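Local coordinates for protein transcription factor SKN7 (Chaetomium thermophilum, PDB 5D5X) that binds specific DNA sequences through its HSF-type domain as a transcription factor, probably serving a two-component osmotic stress pathway and the oxidative stress response, at residues 60-65 and 99-104; 65-70 and 82-87. One frame throughout, in Å; residues are numbered along the deposited sequence.

Interaction 1 of 2, residues 60-65 and 99-104; sequences NKYDFH and DNIRRK. With nucleotides of chain B.
One face of the Tyr62 ring carries the aliphatic part of Arg103: CG of Arg103 sits 3.8 Å from the ring centroid as a CH-pi contact, while the carbonyl oxygen of Ile101 lies at the ring edge, in plane. The Arg103 chain runs extended across the phenol until its NE reaches Tyr62 OH at 3.2 Å. That bond is nearly straight (170°) and lies in the guanidinium plane, which stands almost perpendicular to the ring. Replacing Tyr62 by a leucine would probably leave Arg103 NE without its acceptor and its CG without a flat surface to rest on. Phe4 and Val5, from helix 4-11, also pack on Tyr62.

Here the recognition helix 52-61 of the winged helix-turn-helix ends in a Schellman motif, with Asp63 at positive phi as the C-prime residue. The last residues of this DNA-binding domain construct cross this end, and Lys104 N donates to Lys61 O at 3.0 Å. Beyond it the Lys104 chain, bent at chi3 (58°), swings NZ between two anions: OD1 of Asp63 at 3.2 Å, a salt bridge, and OP1 of DG9 of chain B at 2.6 Å. From the helix itself, Lys61 stretches out fully so that NZ meets O6 of DG11 of chain B at 2.6 Å, a direct bond to a guanine base, consistent with sequence readout by this helix. Asn60 ND2 bridges protein and DNA, donating to Phe64 O from within its own amide plane and to OP2 of DT8 of chain B at 3.2 Å. Ile101 CG2 packs 4.1 Å from Phe64 CE1, on a ring that also meets Phe90 edge-to-face.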
loop_
_atom_site.group_PDB
_atom_site.type_symbol
_atom_site.label_atom_id
_atom_site.label_comp_id
_atom_site.label_asym_id
_atom_site.label_seq_id
_atom_site.Cartn_x
_atom_site.Cartn_y
_atom_site.Cartn_z
ATOM N N ASN C 60 -5.228 2.275 12.272
ATOM C CA ASN C 60 -4.773 3.422 13.111
ATOM C C ASN C 60 -5.922 4.188 13.728
ATOM O O ASN C 60 -5.830 4.622 14.860
ATOM C CB ASN C 60 -3.888 4.410 12.344
ATOM C CG ASN C 60 -2.507 3.866 12.052
ATOM O OD1 ASN C 60 -1.913 4.200 11.028
ATOM N ND2 ASN C 60 -1.979 3.035 12.954
ATOM N N LYS C 61 -7.024 4.333 13.015
ATOM C CA LYS C 61 -8.196 4.978 13.617
ATOM C C LYS C 61 -8.654 4.245 14.872
ATOM O O LYS C 61 -9.211 4.858 15.776
ATOM C CB LYS C 61 -9.355 5.120 12.620
ATOM C CG LYS C 61 -9.155 6.286 11.672
ATOM C CD LYS C 61 -10.407 6.646 10.887
ATOM C CE LYS C 61 -10.159 7.889 10.017
ATOM N NZ LYS C 61 -11.408 8.454 9.424
ATOM N N TYR C 62 -8.417 2.941 14.934
ATOM C CA TYR C 62 -8.835 2.151 16.091
ATOM C C TYR C 62 -7.704 1.955 17.107
ATOM O O TYR C 62 -7.856 1.236 18.089
ATOM C CB TYR C 62 -9.418 0.830 15.610
ATOM C CG TYR C 62 -10.868 0.959 15.190
ATOM C CD1 TYR C 62 -11.221 1.466 13.944
ATOM C CD2 TYR C 62 -11.891 0.577 16.054
ATOM C CE1 TYR C 62 -12.556 1.583 13.574
ATOM C CE2 TYR C 62 -13.216 0.685 15.695
ATOM C CZ TYR C 62 -13.547 1.189 14.464
ATOM O OH TYR C 62 -14.882 1.278 14.140
ATOM N N ASP C 63 -6.583 2.622 16.867
ATOM C CA ASP C 63 -5.434 2.647 17.773
ATOM C C ASP C 63 -4.608 1.366 17.700
ATOM O O ASP C 63 -3.890 1.039 18.628
ATOM C CB ASP C 63 -5.866 2.934 19.218
ATOM C CG ASP C 63 -4.814 3.711 20.017
ATOM O OD1 ASP C 63 -3.676 3.963 19.516
ATOM O OD2 ASP C 63 -5.157 4.085 21.160
ATOM N N PHE C 64 -4.693 0.647 16.584
ATOM C CA PHE C 64 -3.710 -0.389 16.291
ATOM C C PHE C 64 -2.422 0.310 15.887
ATOM O O PHE C 64 -2.436 1.476 15.496
ATOM C CB PHE C 64 -4.174 -1.282 15.148
ATOM C CG PHE C 64 -5.163 -2.332 15.552
ATOM C CD1 PHE C 64 -6.478 -2.003 15.787
ATOM C CD2 PHE C 64 -4.774 -3.663 15.661
ATOM C CE1 PHE C 64 -7.397 -2.975 16.132
ATOM C CE2 PHE C 64 -5.683 -4.633 16.025
ATOM C CZ PHE C 64 -6.999 -4.290 16.259
ATOM N N HIS C 65 -1.304 -0.389 15.995
ATOM C CA HIS C 65 -0.027 0.203 15.655
ATOM C C HIS C 65 0.776 -0.826 14.878
ATOM O O HIS C 65 0.719 -2.027 15.168
ATOM C CB HIS C 65 0.703 0.657 16.919
ATOM C CG HIS C 65 0.086 1.858 17.570
ATOM N ND1 HIS C 65 0.054 3.098 16.967
ATOM C CD2 HIS C 65 -0.527 2.010 18.766
ATOM C CE1 HIS C 65 -0.558 3.960 17.757
ATOM N NE2 HIS C 65 -0.918 3.327 18.858
ATOM N N ASP C 99 -15.248 -4.917 22.482
ATOM C CA ASP C 99 -15.980 -3.662 22.678
ATOM C C ASP C 99 -15.076 -2.562 23.213
ATOM O O ASP C 99 -15.330 -1.379 22.981
ATOM C CB ASP C 99 -17.138 -3.871 23.650
ATOM C CG ASP C 99 -18.088 -4.955 23.194
ATOM O OD1 ASP C 99 -18.288 -5.096 21.963
ATOM O OD2 ASP C 99 -18.623 -5.671 24.068
ATOM N N ASN C 100 -14.018 -2.955 23.918
ATOM C CA ASN C 100 -13.074 -2.005 24.503
ATOM C C ASN C 100 -11.998 -1.537 23.505
ATOM O O ASN C 100 -10.982 -0.940 23.901
ATOM C CB ASN C 100 -12.424 -2.616 25.754
ATOM C CG ASN C 100 -12.222 -1.597 26.856
ATOM O OD1 ASN C 100 -11.503 -0.613 26.677
ATOM N ND2 ASN C 100 -12.872 -1.814 27.999
ATOM N N ILE C 101 -12.227 -1.821 22.220
ATOM C CA ILE C 101 -11.364 -1.364 21.135
ATOM C C ILE C 101 -12.164 -0.339 20.353
ATOM O O ILE C 101 -13.019 -0.692 19.542
ATOM C CB ILE C 101 -10.927 -2.532 20.232
ATOM C CG1 ILE C 101 -10.195 -3.582 21.069
ATOM C CG2 ILE C 101 -10.010 -2.036 19.124
ATOM C CD1 ILE C 101 -10.030 -4.915 20.382
ATOM N N ARG C 102 -11.877 0.933 20.618
ATOM C CA ARG C 102 -12.703 2.036 20.152
ATOM C C ARG C 102 -11.956 2.938 19.191
ATOM O O ARG C 102 -10.750 3.117 19.312
ATOM C CB ARG C 102 -13.141 2.879 21.348
ATOM C CG ARG C 102 -13.849 2.093 22.436
ATOM C CD ARG C 102 -13.710 2.753 23.798
ATOM N NE ARG C 102 -14.257 1.893 24.844
ATOM C CZ ARG C 102 -14.280 2.184 26.145
ATOM N NH1 ARG C 102 -14.811 1.313 27.005
ATOM N NH2 ARG C 102 -13.778 3.333 26.593
ATOM N N ARG C 103 -12.693 3.517 18.247
ATOM C CA ARG C 103 -12.190 4.633 17.448
ATOM C C ARG C 103 -11.582 5.661 18.400
ATOM O O ARG C 103 -12.310 6.287 19.172
ATOM C CB ARG C 103 -13.325 5.288 16.652
ATOM C CG ARG C 103 -13.932 4.415 15.563
ATOM C CD ARG C 103 -14.904 5.204 14.701
ATOM N NE ARG C 103 -15.535 4.378 13.668
ATOM C CZ ARG C 103 -16.318 4.841 12.690
ATOM N NH1 ARG C 103 -16.587 6.143 12.586
ATOM N NH2 ARG C 103 -16.836 3.995 11.803
ATOM N N LYS C 104 -10.259 5.805 18.380
ATOM C CA LYS C 104 -9.581 6.782 19.237
ATOM C C LYS C 104 -10.033 8.212 18.923
ATOM O O LYS C 104 -9.693 9.143 19.658
ATOM C CB LYS C 104 -8.056 6.672 19.117
ATOM C CG LYS C 104 -7.486 6.918 17.722
ATOM C CD LYS C 104 -6.066 7.463 17.778
ATOM C CE LYS C 104 -5.134 6.522 18.533
ATOM N NZ LYS C 104 -3.761 7.065 18.762
ATOM O OXT LYS C 104 -10.754 8.465 17.943
ATOM P P DT B 8 1.848 3.458 13.785
ATOM O OP1 DT B 8 2.012 3.112 15.223
ATOM O OP2 DT B 8 1.159 2.525 12.856
ATOM O "O5'" DT B 8 1.059 4.841 13.719
ATOM C "C5'" DT B 8 1.525 6.022 14.398
ATOM C "C4'" DT B 8 0.782 7.232 13.884
ATOM O "O4'" DT B 8 1.066 7.428 12.484
ATOM C "C3'" DT B 8 -0.742 7.150 13.981
ATOM O "O3'" DT B 8 -1.188 8.042 15.002
ATOM C "C2'" DT B 8 -1.240 7.592 12.607
ATOM C "C1'" DT B 8 -0.009 8.155 11.937
ATOM N N1 DT B 8 0.039 8.001 10.475
ATOM C C2 DT B 8 -0.019 9.129 9.690
ATOM O O2 DT B 8 -0.128 10.252 10.145
ATOM N N3 DT B 8 0.044 8.891 8.341
ATOM C C4 DT B 8 0.177 7.669 7.714
ATOM O O4 DT B 8 0.232 7.617 6.486
ATOM C C5 DT B 8 0.237 6.524 8.601
ATOM C C7 DT B 8 0.385 5.155 8.018
ATOM C C6 DT B 8 0.169 6.746 9.918
ATOM P P DG B 9 -2.743 8.225 15.290
ATOM O OP1 DG B 9 -2.907 8.422 16.759
ATOM O OP2 DG B 9 -3.491 7.121 14.624
ATOM O "O5'" DG B 9 -3.081 9.563 14.494
ATOM C "C5'" DG B 9 -2.238 10.725 14.611
ATOM C "C4'" DG B 9 -2.779 11.855 13.769
ATOM O "O4'" DG B 9 -2.522 11.567 12.378
ATOM C "C3'" DG B 9 -4.288 12.087 13.869
ATOM O "O3'" DG B 9 -4.541 13.493 13.767
ATOM C "C2'" DG B 9 -4.832 11.350 12.660
ATOM C "C1'" DG B 9 -3.743 11.619 11.648
ATOM N N9 DG B 9 -3.648 10.662 10.551
ATOM C C8 DG B 9 -3.538 9.294 10.644
ATOM N N7 DG B 9 -3.445 8.709 9.481
ATOM C C5 DG B 9 -3.470 9.755 8.568
ATOM C C6 DG B 9 -3.412 9.739 7.150
ATOM O O6 DG B 9 -3.308 8.768 6.392
ATOM N N1 DG B 9 -3.484 11.024 6.622
ATOM C C2 DG B 9 -3.595 12.177 7.361
ATOM N N2 DG B 9 -3.648 13.323 6.669
ATOM N N3 DG B 9 -3.663 12.204 8.681
ATOM C C4 DG B 9 -3.594 10.967 9.215
ATOM P P DG B 11 -8.978 18.932 10.567
ATOM O OP1 DG B 11 -8.612 20.372 10.449
ATOM O OP2 DG B 11 -9.682 18.420 11.775
ATOM O "O5'" DG B 11 -9.878 18.544 9.312
ATOM C "C5'" DG B 11 -9.384 18.755 7.985
ATOM C "C4'" DG B 11 -10.156 17.905 7.005
ATOM O "O4'" DG B 11 -9.838 16.495 7.159
ATOM C "C3'" DG B 11 -11.680 18.003 7.135
ATOM O "O3'" DG B 11 -12.222 18.125 5.818
ATOM C "C2'" DG B 11 -12.072 16.650 7.698
ATOM C "C1'" DG B 11 -11.050 15.792 6.987
ATOM N N9 DG B 11 -10.873 14.425 7.463
ATOM C C8 DG B 11 -10.938 13.957 8.755
ATOM N N7 DG B 11 -10.741 12.669 8.842
ATOM C C5 DG B 11 -10.552 12.260 7.529
ATOM C C6 DG B 11 -10.319 10.964 6.991
ATOM O O6 DG B 11 -10.220 9.888 7.590
ATOM N N1 DG B 11 -10.186 11.002 5.605
ATOM C C2 DG B 11 -10.275 12.137 4.834
ATOM N N2 DG B 11 -10.121 11.973 3.511
ATOM N N3 DG B 11 -10.499 13.345 5.323
ATOM C C4 DG B 11 -10.634 13.332 6.666
#

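Interaction 2 of 2, residues 65-70 and 82-87; sequences HKVRHN and AWEFKH. With nucleotides of chain B.
Lys66 lays its side chain over one face of the Trp83 indole, where strands 65-66 and 83-86 pair antiparallel at one margin of the small sheet of the winged helix-turn-helix domain. The lysine leaves its backbone with CG turned opposite the N (chi1 -175°) and stays extended out to NZ, which carries it along the DNA-facing side. CE of Lys66 comes within 3.4 Å of CE3 of Trp83, and NZ stands 3.7 Å from the centroid of the six-membered ring, only 10° off its normal, a cation-pi contact. The same ammonium donates to OP1 of DC7 of chain B at 2.6 Å, so it is shared between a phosphate and an aromatic face. Phe52 meets the indole edge-to-face, and Asn51 of the second subunit packs on it.

Phe85 points to the same face of the sheet as Lys66. Its CG is turned beside its own backbone N, which brings CE1 of Phe85 to 4.0 Å from CB of Lys66, while Val56 and Leu59 of helix 52-61 also touch its side chain. Val67 sets CG2 against CB of Lys86 at 3.4 Å, and its CG1 lies near the carboxylate of Glu84, whose OE2 is hydrogen-bonded to Ser29 OG.

His65 and Lys86 form the hydrogen-bonded pair, though the bond from Lys86 N to His65 O is weak. Val67 N to Glu84 O continues the pairing, and a water joins Val67 O to Glu84 N. Two donors from adjacent residues grip the phosphate of DT8 of chain B: His65 ND1 meets OP1 edge-on at 2.6 Å, and Lys66 N reaches OP2 at 3.1 Å along an almost straight line (173°).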
loop_
_atom_site.group_PDB
_atom_site.type_symbol
_atom_site.label_atom_id
_atom_site.label_comp_id
_atom_site.label_asym_id
_atom_site.label_seq_id
_atom_site.Cartn_x
_atom_site.Cartn_y
_atom_site.Cartn_z
ATOM N N HIS C 65 -1.304 -0.389 15.995
ATOM C CA HIS C 65 -0.027 0.203 15.655
ATOM C C HIS C 65 0.776 -0.826 14.878
ATOM O O HIS C 65 0.719 -2.027 15.168
ATOM C CB HIS C 65 0.703 0.657 16.919
ATOM C CG HIS C 65 0.086 1.858 17.570
ATOM N ND1 HIS C 65 0.054 3.098 16.967
ATOM C CD2 HIS C 65 -0.527 2.010 18.766
ATOM C CE1 HIS C 65 -0.558 3.960 17.757
ATOM N NE2 HIS C 65 -0.918 3.327 18.858
ATOM N N LYS C 66 1.474 -0.366 13.850
ATOM C CA LYS C 66 2.320 -1.253 13.102
ATOM C C LYS C 66 3.487 -1.590 13.994
ATOM O O LYS C 66 4.053 -0.715 14.630
ATOM C CB LYS C 66 2.824 -0.601 11.832
ATOM C CG LYS C 66 3.623 -1.563 10.984
ATOM C CD LYS C 66 3.847 -1.011 9.593
ATOM C CE LYS C 66 4.690 -1.988 8.794
ATOM N NZ LYS C 66 5.446 -1.271 7.728
ATOM N N VAL C 67 3.834 -2.863 14.047
ATOM C CA VAL C 67 4.906 -3.313 14.898
ATOM C C VAL C 67 6.167 -3.401 14.055
ATOM O O VAL C 67 6.357 -4.367 13.315
ATOM C CB VAL C 67 4.576 -4.663 15.553
ATOM C CG1 VAL C 67 5.763 -5.176 16.359
ATOM C CG2 VAL C 67 3.359 -4.511 16.441
ATOM N N ARG C 68 7.006 -2.371 14.168
ATOM C CA ARG C 68 8.313 -2.326 13.516
ATOM C C ARG C 68 9.215 -3.475 13.976
ATOM O O ARG C 68 9.590 -3.550 15.145
ATOM C CB ARG C 68 8.995 -0.989 13.814
ATOM N N HIS C 69 9.541 -4.380 13.056
ATOM C CA HIS C 69 10.482 -5.455 13.346
ATOM C C HIS C 69 11.893 -4.886 13.230
ATOM O O HIS C 69 12.135 -3.974 12.431
ATOM C CB HIS C 69 10.306 -6.646 12.379
ATOM C CG HIS C 69 11.463 -6.849 11.444
ATOM N ND1 HIS C 69 11.406 -6.539 10.100
ATOM C CD2 HIS C 69 12.712 -7.329 11.667
ATOM C CE1 HIS C 69 12.571 -6.817 9.538
ATOM N NE2 HIS C 69 13.381 -7.293 10.468
ATOM N N ASN C 70 12.812 -5.424 14.030
ATOM C CA ASN C 70 14.247 -5.157 13.877
ATOM C C ASN C 70 15.024 -6.479 13.808
ATOM O O ASN C 70 14.635 -7.457 14.457
ATOM C CB ASN C 70 14.761 -4.286 15.027
ATOM C CG ASN C 70 15.005 -5.080 16.299
ATOM O OD1 ASN C 70 14.066 -5.554 16.942
ATOM N ND2 ASN C 70 16.274 -5.236 16.665
ATOM N N ALA C 82 6.245 -8.503 5.502
ATOM C CA ALA C 82 5.164 -8.750 6.443
ATOM C C ALA C 82 4.794 -7.447 7.146
ATOM O O ALA C 82 5.647 -6.578 7.342
ATOM C CB ALA C 82 5.563 -9.810 7.453
ATOM N N TRP C 83 3.513 -7.307 7.483
ATOM C CA TRP C 83 3.010 -6.150 8.224
ATOM C C TRP C 83 2.339 -6.706 9.450
ATOM O O TRP C 83 1.303 -7.361 9.331
ATOM C CB TRP C 83 1.952 -5.382 7.429
ATOM C CG TRP C 83 2.445 -4.605 6.259
ATOM C CD1 TRP C 83 3.044 -5.094 5.133
ATOM C CD2 TRP C 83 2.356 -3.182 6.085
ATOM N NE1 TRP C 83 3.353 -4.061 4.276
ATOM C CE2 TRP C 83 2.937 -2.878 4.833
ATOM C CE3 TRP C 83 1.864 -2.135 6.877
ATOM C CZ2 TRP C 83 3.025 -1.563 4.343
ATOM C CZ3 TRP C 83 1.942 -0.820 6.388
ATOM C CH2 TRP C 83 2.526 -0.548 5.136
ATOM N N GLU C 84 2.909 -6.436 10.616
ATOM C CA GLU C 84 2.334 -6.872 11.884
ATOM C C GLU C 84 1.666 -5.703 12.579
ATOM O O GLU C 84 2.258 -4.638 12.723
ATOM C CB GLU C 84 3.405 -7.463 12.794
ATOM C CG GLU C 84 2.861 -7.978 14.115
ATOM C CD GLU C 84 3.927 -8.569 15.023
ATOM O OE1 GLU C 84 5.101 -8.696 14.599
ATOM O OE2 GLU C 84 3.582 -8.901 16.174
ATOM N N PHE C 85 0.430 -5.916 13.017
ATOM C CA PHE C 85 -0.342 -4.883 13.668
ATOM C C PHE C 85 -0.741 -5.369 15.049
ATOM O O PHE C 85 -0.887 -6.561 15.257
ATOM C CB PHE C 85 -1.563 -4.534 12.822
ATOM C CG PHE C 85 -1.238 -3.710 11.598
ATOM C CD1 PHE C 85 -1.163 -2.328 11.677
ATOM C CD2 PHE C 85 -1.028 -4.313 10.374
ATOM C CE1 PHE C 85 -0.863 -1.557 10.560
ATOM C CE2 PHE C 85 -0.734 -3.550 9.251
ATOM C CZ PHE C 85 -0.650 -2.169 9.344
ATOM N N LYS C 86 -0.898 -4.438 15.989
ATOM C CA LYS C 86 -1.038 -4.778 17.400
ATOM C C LYS C 86 -1.862 -3.760 18.181
ATOM O O LYS C 86 -1.597 -2.568 18.106
ATOM C CB LYS C 86 0.351 -4.890 18.034
ATOM C CG LYS C 86 0.354 -5.178 19.537
ATOM C CD LYS C 86 1.723 -5.689 19.981
ATOM C CE LYS C 86 1.671 -6.360 21.339
ATOM N NZ LYS C 86 2.903 -7.156 21.600
ATOM N N HIS C 87 -2.846 -4.254 18.930
ATOM C CA HIS C 87 -3.618 -3.460 19.886
ATOM C C HIS C 87 -3.621 -4.210 21.223
ATOM O O HIS C 87 -3.948 -5.401 21.251
ATOM C CB HIS C 87 -5.061 -3.284 19.391
ATOM C CG HIS C 87 -5.840 -2.258 20.147
ATOM N ND1 HIS C 87 -6.214 -2.428 21.460
ATOM C CD2 HIS C 87 -6.329 -1.053 19.771
ATOM C CE1 HIS C 87 -6.890 -1.367 21.870
ATOM N NE2 HIS C 87 -6.976 -0.519 20.861
ATOM P P DT B 8 1.848 3.458 13.785
ATOM O OP1 DT B 8 2.012 3.112 15.223
ATOM O OP2 DT B 8 1.159 2.525 12.856
ATOM O "O5'" DT B 8 1.059 4.841 13.719
ATOM C "C5'" DT B 8 1.525 6.022 14.398
ATOM C "C4'" DT B 8 0.782 7.232 13.884
ATOM O "O4'" DT B 8 1.066 7.428 12.484
ATOM C "C3'" DT B 8 -0.742 7.150 13.981
ATOM O "O3'" DT B 8 -1.188 8.042 15.002
ATOM C "C2'" DT B 8 -1.240 7.592 12.607
ATOM C "C1'" DT B 8 -0.009 8.155 11.937
ATOM N N1 DT B 8 0.039 8.001 10.475
ATOM C C2 DT B 8 -0.019 9.129 9.690
ATOM O O2 DT B 8 -0.128 10.252 10.145
ATOM N N3 DT B 8 0.044 8.891 8.341
ATOM C C4 DT B 8 0.177 7.669 7.714
ATOM O O4 DT B 8 0.232 7.617 6.486
ATOM C C5 DT B 8 0.237 6.524 8.601
ATOM C C7 DT B 8 0.385 5.155 8.018
ATOM C C6 DT B 8 0.169 6.746 9.918
ATOM P P DC B 7 5.894 2.033 8.207
ATOM O OP1 DC B 7 6.736 0.849 8.455
ATOM O OP2 DC B 7 4.969 2.040 7.051
ATOM O "O5'" DC B 7 5.081 2.394 9.538
ATOM C "C5'" DC B 7 5.783 2.678 10.768
ATOM C "C4'" DC B 7 5.080 3.747 11.573
ATOM O "O4'" DC B 7 5.157 5.026 10.895
ATOM C "C3'" DC B 7 3.595 3.491 11.832
ATOM O "O3'" DC B 7 3.281 3.798 13.191
ATOM C "C2'" DC B 7 2.899 4.443 10.881
ATOM C "C1'" DC B 7 3.871 5.607 10.816
ATOM N N1 DC B 7 3.798 6.395 9.571
ATOM C C2 DC B 7 3.500 7.761 9.654
ATOM O O2 DC B 7 3.332 8.275 10.772
ATOM N N3 DC B 7 3.411 8.488 8.515
ATOM C C4 DC B 7 3.582 7.896 7.330
ATOM N N4 DC B 7 3.483 8.652 6.234
ATOM C C5 DC B 7 3.878 6.506 7.217
ATOM C C6 DC B 7 3.970 5.798 8.353
HETATM O O HOH W 1 4.820 -4.673 10.767
#

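How the interactions relate
From the N terminus, the chain passes helix 4-11, strands 21-23 and 30-32 and helix 35-47 before entering helix 52-61, whose end opens interaction 1. His65 belongs to both contacts: there the turn after the helix becomes strand 65-66. Strand 83-86 then returns antiparallel, and interaction 2 closes the shorter loop, nested inside the longer one that interaction 1 closes when segment 99-104 comes back to the helix end. Interaction 2 ties the edge strand to the rest of the sheet, and interaction 1 ties the C-terminal end of the domain construct to the recognition helix. The two meet at His87, whose ring packs against Phe64 and Ile101.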